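Local coordinates for extrinsic protein in photosystem II (Chaetoceros gracilis, PDB 4K7B) that serves as an extrinsic subunit of photosystem II in a marine centric diatom, probably docking on the complex as a small helical protein, at residues S6-I9 against N10-R13; A36-K39 against N40-I43. All coordinates share one frame; numbering follows the deposited sequence. Where two conformers were deposited one is given.

Contact 1. Residues S6-I9 against N10-R13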
loop_
_atom_site.group_PDB
_atom_site.type_symbol
_atom_site.label_atom_id
_atom_site.label_comp_id
_atom_site.label_asym_id
_atom_site.label_seq_id
_atom_site.Cartn_x
_atom_site.Cartn_y
_atom_site.Cartn_z
ATOM N N SER A 6 -5.086 20.199 -7.638
ATOM C CA SER A 6 -3.758 19.619 -7.597
ATOM C C SER A 6 -3.383 19.248 -6.148
ATOM O O SER A 6 -2.775 18.200 -5.894
ATOM C CB SER A 6 -2.755 20.585 -8.223
ATOM O OG SER A 6 -1.483 19.988 -8.342
ATOM N N ALA A 7 -3.796 20.088 -5.200
ATOM C CA ALA A 7 -3.569 19.834 -3.786
ATOM C C ALA A 7 -4.285 18.582 -3.284
ATOM O O ALA A 7 -3.715 17.823 -2.514
ATOM C CB ALA A 7 -3.989 21.040 -2.952
ATOM N N THR A 8 -5.535 18.372 -3.675
ATOM C CA THR A 8 -6.246 17.193 -3.174
ATOM C C THR A 8 -5.604 15.905 -3.700
ATOM O O THR A 8 -5.480 14.899 -2.975
ATOM C CB THR A 8 -7.768 17.209 -3.488
ATOM O OG1 THR A 8 -7.995 17.091 -4.898
ATOM C CG2 THR A 8 -8.414 18.494 -2.967
ATOM N N ILE A 9 -5.171 15.954 -4.957
ATOM C CA ILE A 9 -4.484 14.819 -5.551
ATOM C C ILE A 9 -3.178 14.543 -4.829
ATOM O O ILE A 9 -2.908 13.406 -4.431
ATOM C CB ILE A 9 -4.214 15.048 -7.051
ATOM C CG1 ILE A 9 -5.527 15.041 -7.829
ATOM C CG2 ILE A 9 -3.252 13.986 -7.588
ATOM C CD1 ILE A 9 -5.374 15.466 -9.283
ATOM N N ASN A 10 -2.357 15.573 -4.643
ATOM C CA ASN A 10 -1.107 15.378 -3.915
ATOM C C ASN A 10 -1.279 14.920 -2.474
ATOM O O ASN A 10 -0.495 14.120 -1.968
ATOM C CB ASN A 10 -0.240 16.640 -3.947
ATOM C CG ASN A 10 0.760 16.618 -5.069
ATOM O OD1 ASN A 10 0.512 16.010 -6.115
ATOM N ND2 ASN A 10 1.914 17.263 -4.857
ATOM N N ARG A 11 -2.297 15.441 -1.801
ATOM C CA ARG A 11 -2.569 15.084 -0.417
ATOM C C ARG A 11 -2.947 13.599 -0.336
ATOM O O ARG A 11 -2.453 12.866 0.529
ATOM C CB ARG A 11 -3.704 15.973 0.116
ATOM C CG ARG A 11 -3.625 16.326 1.586
ATOM C CD ARG A 11 -4.681 17.372 1.983
ATOM N NE ARG A 11 -4.210 18.755 1.855
ATOM C CZ ARG A 11 -4.772 19.663 1.059
ATOM N NH1 ARG A 11 -5.828 19.339 0.324
ATOM N NH2 ARG A 11 -4.282 20.894 0.997
ATOM N N ALA A 12 -3.811 13.171 -1.240
ATOM C CA ALA A 12 -4.225 11.771 -1.242
ATOM C C ALA A 12 -3.062 10.834 -1.603
ATOM O O ALA A 12 -2.837 9.811 -0.937
ATOM C CB ALA A 12 -5.401 11.570 -2.180
ATOM N N ARG A 13 -2.307 11.194 -2.636
ATOM C CA ARG A 13 -1.189 10.366 -3.063
ATOM C C ARG A 13 -0.138 10.261 -1.963
ATOM O O ARG A 13 0.387 9.186 -1.673
ATOM C CB ARG A 13 -0.607 10.915 -4.376
ATOM C CG ARG A 13 0.673 10.268 -4.847
ATOM C CD ARG A 13 0.986 10.681 -6.298
ATOM N NE ARG A 13 -0.021 10.145 -7.208
ATOM C CZ ARG A 13 0.008 8.915 -7.708
ATOM N NH1 ARG A 13 1.013 8.098 -7.408
ATOM N NH2 ARG A 13 -0.959 8.501 -8.524
HETATM O O HOH W 1 0.105 18.086 -8.072
#

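Contact 2. Residues A36-K39 against N40-I43. With SO4 (sulfate ion), chain C.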
loop_
_atom_site.group_PDB
_atom_site.type_symbol
_atom_site.label_atom_id
_atom_site.label_comp_id
_atom_site.label_asym_id
_atom_site.label_seq_id
_atom_site.Cartn_x
_atom_site.Cartn_y
_atom_site.Cartn_z
ATOM N N ALA A 36 -5.560 -5.389 5.894
ATOM C CA ALA A 36 -7.002 -5.174 5.990
ATOM C C ALA A 36 -7.345 -3.929 6.807
ATOM O O ALA A 36 -8.349 -3.262 6.556
ATOM C CB ALA A 36 -7.670 -6.401 6.581
ATOM N N GLU A 37 -6.512 -3.620 7.790
ATOM C CA GLU A 37 -6.718 -2.446 8.606
ATOM C C GLU A 37 -6.424 -1.186 7.816
ATOM O O GLU A 37 -6.868 -0.105 8.208
ATOM C CB GLU A 37 -5.870 -2.516 9.881
ATOM C CG GLU A 37 -6.404 -3.534 10.866
ATOM C CD GLU A 37 -5.574 -3.635 12.126
ATOM O OE1 GLU A 37 -4.360 -3.346 12.069
ATOM O OE2 GLU A 37 -6.141 -4.004 13.175
ATOM N N GLU A 38 -5.669 -1.304 6.716
ATOM C CA GLU A 38 -5.515 -0.129 5.816
ATOM C C GLU A 38 -6.467 -0.014 4.583
ATOM O O GLU A 38 -6.202 0.737 3.599
ATOM C CB GLU A 38 -4.066 -0.017 5.334
ATOM C CG GLU A 38 -3.058 0.121 6.447
ATOM C CD GLU A 38 -3.013 1.502 7.059
ATOM O OE1 GLU A 38 -2.335 1.648 8.088
ATOM O OE2 GLU A 38 -3.633 2.441 6.520
ATOM N N LYS A 39 -7.586 -0.743 4.634
ATOM C CA LYS A 39 -8.573 -0.725 3.547
ATOM C C LYS A 39 -8.914 0.698 3.115
ATOM O O LYS A 39 -9.017 1.020 1.920
ATOM C CB LYS A 39 -9.855 -1.443 3.977
ATOM C CG LYS A 39 -9.890 -2.928 3.670
ATOM C CD LYS A 39 -11.162 -3.577 4.224
ATOM C CE LYS A 39 -12.412 -2.790 3.855
ATOM N NZ LYS A 39 -13.658 -3.459 4.360
ATOM N N ASN A 40 -9.106 1.565 4.109
ATOM C CA ASN A 40 -9.462 2.943 3.800
ATOM C C ASN A 40 -8.370 3.691 3.044
ATOM O O ASN A 40 -8.671 4.572 2.242
ATOM C CB ASN A 40 -9.887 3.713 5.049
ATOM C CG ASN A 40 -11.223 3.241 5.587
ATOM O OD1 ASN A 40 -11.977 2.570 4.887
ATOM N ND2 ASN A 40 -11.519 3.580 6.831
ATOM N N ALA A 41 -7.110 3.336 3.288
ATOM C CA ALA A 41 -6.010 3.966 2.563
ATOM C C ALA A 41 -6.093 3.549 1.112
ATOM O O ALA A 41 -5.852 4.374 0.214
ATOM C CB ALA A 41 -4.663 3.583 3.154
ATOM N N PHE A 42 -6.436 2.287 0.868
ATOM C CA PHE A 42 -6.635 1.896 -0.543
ATOM C C PHE A 42 -7.792 2.658 -1.204
ATOM O O PHE A 42 -7.650 3.192 -2.329
ATOM C CB PHE A 42 -6.879 0.388 -0.673
ATOM C CG PHE A 42 -5.667 -0.435 -0.378
ATOM C CD1 PHE A 42 -4.713 -0.656 -1.361
ATOM C CD2 PHE A 42 -5.458 -0.956 0.891
ATOM C CE1 PHE A 42 -3.583 -1.397 -1.093
ATOM C CE2 PHE A 42 -4.334 -1.701 1.165
ATOM C CZ PHE A 42 -3.390 -1.919 0.170
ATOM N N ILE A 43 -8.928 2.707 -0.515
ATOM C CA ILE A 43 -10.099 3.392 -1.068
ATOM C C ILE A 43 -9.791 4.858 -1.390
ATOM O O ILE A 43 -10.083 5.353 -2.488
ATOM C CB ILE A 43 -11.279 3.336 -0.100
ATOM C CG1 ILE A 43 -11.708 1.885 0.122
ATOM C CG2 ILE A 43 -12.442 4.148 -0.640
ATOM C CD1 ILE A 43 -12.713 1.718 1.266
HETATM S S SO4 C . -8.846 5.518 8.705
HETATM O O1 SO4 C . -8.116 6.689 8.204
HETATM O O2 SO4 C . -8.562 5.325 10.126
HETATM O O3 SO4 C . -10.280 5.754 8.516
HETATM O O4 SO4 C . -8.450 4.305 7.983
HETATM O O HOH W 2 -8.698 1.401 7.021
#

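Contact 1. Residues S6-I9 against N10-R13
Arg11 reaches back along the helix toward Ala7 through two torsions, chi1 at -147° and a bend at chi3 of -90°, which turn the chain toward the start of the helix in the conformer described. The guanidinium ends beside the methyl of Ala7, with NH2 4.0 Å from Ala7 CB, and NH1 comes within 4.3 Å of Thr8 CG2. Ala7 O lies above one face of the group, offset toward its rim and 3.8 Å from Arg11 NH1. That oxygen therefore meets the flat side of the guanidinium, while its hydrogen bond comes from the backbone, Arg11 N to Ala7 O at 2.9 Å. The same i to i+4 pattern continues from Asn10 N to Ser6 O, from Ala12 N to Thr8 O and from Arg13 N to Ile9 O; the first is 2.9 Å long and nearly straight, with an N-H...O angle of 170°. On the Ser6 side, a water sits 2.5 Å from Ser6 OG, a rather short distance, and donates a weak bond of 2.9 Å to Asn10 OD1. Arg13 lays its CB 3.4 Å from Ile9 O, but in the conformer given its polar end leaves the turn, bonding through NH1 to Asn90 O and weakly through NH2 to Tyr50 OH. Thr8 OG1 is likewise engaged outside, by Ser5 N. Backbone bonds thus fix the turn, and the side chains add mainly van der Waals contact plus one water bridge with a weak leg to Asn10; for Arg11 in this conformer, the partial negative charge of Ala7 O over one face of the guanidinium would probably offer mild electrostatic compensation.

Contact 2. Residues A36-K39 against N40-I43
Phe42 and Glu38 meet at the backbone oxygen of Glu38, which stands obliquely to the ring, 3.3 Å from Phe42 CD2, while Lys39 CA lies at the ring edge near its plane. The ring takes this place with CG anti to the carbonyl carbon (chi1 -70°). The same Glu38 O accepts two backbone bonds, a good one of 3.1 Å from Phe42 N and a weak, bent one from Ala41 N (126°). Glu38 folds at chi2, bringing OE2 alongside Ala41 CB at 3.7 Å, and the carboxylate forms a salt bridge with Arg19. Ile43 runs its CG1 past Lys39 O, 3.4 Å away. The Phe42 ring packs on Ile20, Ile67 and Tyr86, whose ring meets it at about 50°. Reduced to an alanine here, the side chain would probably leave a gap among them. Asn40 turns outward, ND2 giving a 3.0 Å bond to O3 of a sulfate, probably from the crystallisation liquor, that Arg19 also binds. A water accepts from Asn40 N at 2.9 Å and donates to Glu37 O and the sulfate, thus serving a first-turn N-H. With Glu38 at the N-cap position of helix 39-49, this is a helix-to-helix junction from helix 32-37, consistent with the helical fold of PsbQ-like proteins.

Overall arrangement
From the N terminus, contact 1 comes first, within the opening turns of helix 6-21; the chain then passes through helix 24-29 and into helix 32-37, whose last residues open contact 2, which runs on into helix 39-49. Each joins adjoining segments, so neither closes a long loop, and the two follow in series without nesting or crossing. Their centres are about 17 Å apart and their nearest atoms about 6 Å, so the two are not in direct contact. Helix 6-21 nevertheless links them: Arg13 packs on Phe45 and Ala49 of helix 39-49, while Arg19 and Ile20, further along, reach Ala41. Contact 1 lies at the surface; contact 2 is partly buried and also faces helix 54-73.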